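Local coordinates for protein MAU2 chromatid cohesion factor homolog (Saccharomyces cerevisiae, PDB 4XDN) that forms a complex with SCC2 that is required for cohesin to associate with chromosomes, and so takes part in sister chromatid cohesion, at residues A[91-96]-A[129-134]. Numbering follows the deposited sequence.
Sequences MVELLI and IMRCEF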
loop_
_atom_site.group_PDB
_atom_site.type_symbol
_atom_site.label_atom_id
_atom_site.label_comp_id
_atom_site.label_asym_id
_atom_site.label_seq_id
_atom_site.Cartn_x
_atom_site.Cartn_y
_atom_site.Cartn_z
ATOM N N MET A 91 -26.607 -18.753 3.578
ATOM C CA MET A 91 -27.293 -17.675 4.277
ATOM C C MET A 91 -26.313 -16.745 4.981
ATOM O O MET A 91 -26.372 -15.528 4.811
ATOM C CB MET A 91 -28.276 -18.245 5.296
ATOM C CG MET A 91 -28.844 -17.202 6.244
ATOM S SD MET A 91 -29.993 -17.872 7.448
ATOM C CE MET A 91 -30.068 -16.477 8.562
ATOM N N VAL A 92 -25.430 -17.326 5.788
ATOM C CA VAL A 92 -24.477 -16.554 6.575
ATOM C C VAL A 92 -23.530 -15.786 5.663
ATOM O O VAL A 92 -23.083 -14.693 6.003
ATOM C CB VAL A 92 -23.671 -17.469 7.528
ATOM C CG1 VAL A 92 -22.423 -16.766 8.052
ATOM C CG2 VAL A 92 -24.546 -17.914 8.685
ATOM N N GLU A 93 -23.227 -16.364 4.507
ATOM C CA GLU A 93 -22.398 -15.699 3.509
ATOM C C GLU A 93 -22.999 -14.337 3.162
ATOM O O GLU A 93 -22.278 -13.359 2.964
ATOM C CB GLU A 93 -22.273 -16.564 2.254
ATOM C CG GLU A 93 -21.271 -16.058 1.230
ATOM C CD GLU A 93 -19.840 -16.430 1.569
ATOM O OE1 GLU A 93 -18.958 -16.190 0.719
ATOM O OE2 GLU A 93 -19.593 -16.961 2.675
ATOM N N LEU A 94 -24.326 -14.282 3.106
ATOM C CA LEU A 94 -25.029 -13.046 2.778
ATOM C C LEU A 94 -25.057 -12.093 3.968
ATOM O O LEU A 94 -24.930 -10.882 3.798
ATOM C CB LEU A 94 -26.457 -13.340 2.314
ATOM C CG LEU A 94 -26.602 -14.245 1.087
ATOM C CD1 LEU A 94 -28.068 -14.359 0.687
ATOM C CD2 LEU A 94 -25.770 -13.745 -0.084
ATOM N N LEU A 95 -25.227 -12.636 5.168
ATOM C CA LEU A 95 -25.207 -11.814 6.371
ATOM C C LEU A 95 -23.864 -11.101 6.494
ATOM O O LEU A 95 -23.794 -9.934 6.873
ATOM C CB LEU A 95 -25.464 -12.665 7.616
ATOM C CG LEU A 95 -26.853 -13.289 7.757
ATOM C CD1 LEU A 95 -26.894 -14.197 8.973
ATOM C CD2 LEU A 95 -27.931 -12.218 7.858
ATOM N N ILE A 96 -22.803 -11.820 6.150
ATOM C CA ILE A 96 -21.447 -11.308 6.274
ATOM C C ILE A 96 -21.140 -10.257 5.206
ATOM O O ILE A 96 -20.481 -9.254 5.486
ATOM C CB ILE A 96 -20.427 -12.468 6.187
ATOM C CG1 ILE A 96 -20.560 -13.363 7.421
ATOM C CG2 ILE A 96 -19.000 -11.943 6.086
ATOM C CD1 ILE A 96 -19.757 -14.648 7.355
ATOM N N ILE A 129 -17.176 -28.623 9.677
ATOM C CA ILE A 129 -16.716 -28.084 10.951
ATOM C C ILE A 129 -15.589 -27.083 10.735
ATOM O O ILE A 129 -15.563 -26.023 11.361
ATOM C CB ILE A 129 -16.250 -29.213 11.898
ATOM C CG1 ILE A 129 -17.455 -30.041 12.346
ATOM C CG2 ILE A 129 -15.531 -28.650 13.128
ATOM C CD1 ILE A 129 -17.099 -31.351 13.007
ATOM N N MET A 130 -14.660 -27.414 9.843
ATOM C CA MET A 130 -13.526 -26.540 9.581
ATOM C C MET A 130 -13.973 -25.249 8.913
ATOM O O MET A 130 -13.357 -24.200 9.114
ATOM C CB MET A 130 -12.486 -27.246 8.711
ATOM C CG MET A 130 -11.842 -28.454 9.373
ATOM S SD MET A 130 -11.441 -28.177 11.109
ATOM C CE MET A 130 -9.741 -27.737 10.984
ATOM N N ARG A 131 -15.044 -25.319 8.125
ATOM C CA ARG A 131 -15.566 -24.122 7.485
ATOM C C ARG A 131 -16.255 -23.243 8.523
ATOM O O ARG A 131 -16.189 -22.015 8.444
ATOM C CB ARG A 131 -16.531 -24.469 6.350
ATOM C CG ARG A 131 -16.897 -23.255 5.510
ATOM C CD ARG A 131 -17.478 -23.619 4.155
ATOM N NE ARG A 131 -17.372 -22.489 3.235
ATOM C CZ ARG A 131 -18.147 -21.408 3.287
ATOM N NH1 ARG A 131 -19.095 -21.309 4.210
ATOM N NH2 ARG A 131 -17.974 -20.423 2.415
ATOM N N CYS A 132 -16.909 -23.873 9.497
ATOM C CA CYS A 132 -17.488 -23.138 10.617
ATOM C C CYS A 132 -16.396 -22.348 11.333
ATOM O O CYS A 132 -16.589 -21.186 11.681
ATOM C CB CYS A 132 -18.187 -24.082 11.604
ATOM S SG CYS A 132 -19.770 -24.769 11.045
ATOM N N GLU A 133 -15.245 -22.982 11.535
ATOM C CA GLU A 133 -14.128 -22.343 12.224
ATOM C C GLU A 133 -13.536 -21.215 11.383
ATOM O O GLU A 133 -13.119 -20.187 11.913
ATOM C CB GLU A 133 -13.043 -23.370 12.557
ATOM C CG GLU A 133 -13.458 -24.421 13.585
ATOM C CD GLU A 133 -13.746 -23.836 14.958
ATOM O OE1 GLU A 133 -13.221 -22.751 15.276
ATOM O OE2 GLU A 133 -14.502 -24.467 15.722
ATOM N N PHE A 134 -13.501 -21.414 10.071
ATOM C CA PHE A 134 -12.979 -20.402 9.166
ATOM C C PHE A 134 -13.873 -19.164 9.188
ATOM O O PHE A 134 -13.388 -18.040 9.256
ATOM C CB PHE A 134 -12.867 -20.958 7.746
ATOM C CG PHE A 134 -11.986 -20.140 6.847
ATOM C CD1 PHE A 134 -10.610 -20.302 6.873
ATOM C CD2 PHE A 134 -12.532 -19.213 5.973
ATOM C CE1 PHE A 134 -9.795 -19.552 6.047
ATOM C CE2 PHE A 134 -11.720 -18.458 5.144
ATOM C CZ PHE A 134 -10.350 -18.628 5.181
HETATM O O HOH W 1 -20.418 -18.831 4.271
#
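Glu93 and Arg131 reach toward each other between two helices of a mostly helical chain built as an array of packed helices, consistent with the TPR-like superhelix of the SCC4/mau-2 family. Helix 81-98 carries the glutamate and helix 126-144 the arginine. Helix 102-119 lies between the two in sequence and packs against both: Val92 of the first segment and Cys132 of the second rest on its Ile109. Between the two segments, only Glu93 and Arg131 touch.

Glu93 comes next along the helix. Its chain bends at chi2 (81°), and OE2 faces the arginine. Arg131 answers with a chain extended from CG to NE, its CG anti to the backbone N (chi1 -170°), which carries the guanidinium toward helix 81-98. The two side chains cross at about a right angle. The carboxylate and guanidinium planes are turned 43° apart. Glu93 OE2 lies at the guanidinium edge, near its plane, 3.8 Å from Arg131 NH2. This is a long salt bridge without a direct hydrogen bond. The stronger polar partners of both residues lie on the chain of another protein: Glu93 OE1 forms a salt bridge with a basic side chain there, and Arg131 NE is hydrogen-bonded to the backbone of that other protein chain.

Further along, Ile96 turns to Leu135, Leu140 and Met143, so apolar packing also joins the same two helices. One water bridges the carboxylate and the guanidinium: it donates to Glu93 OE2 at 2.6 Å and accepts from Arg131 NH1 at 2.8 Å.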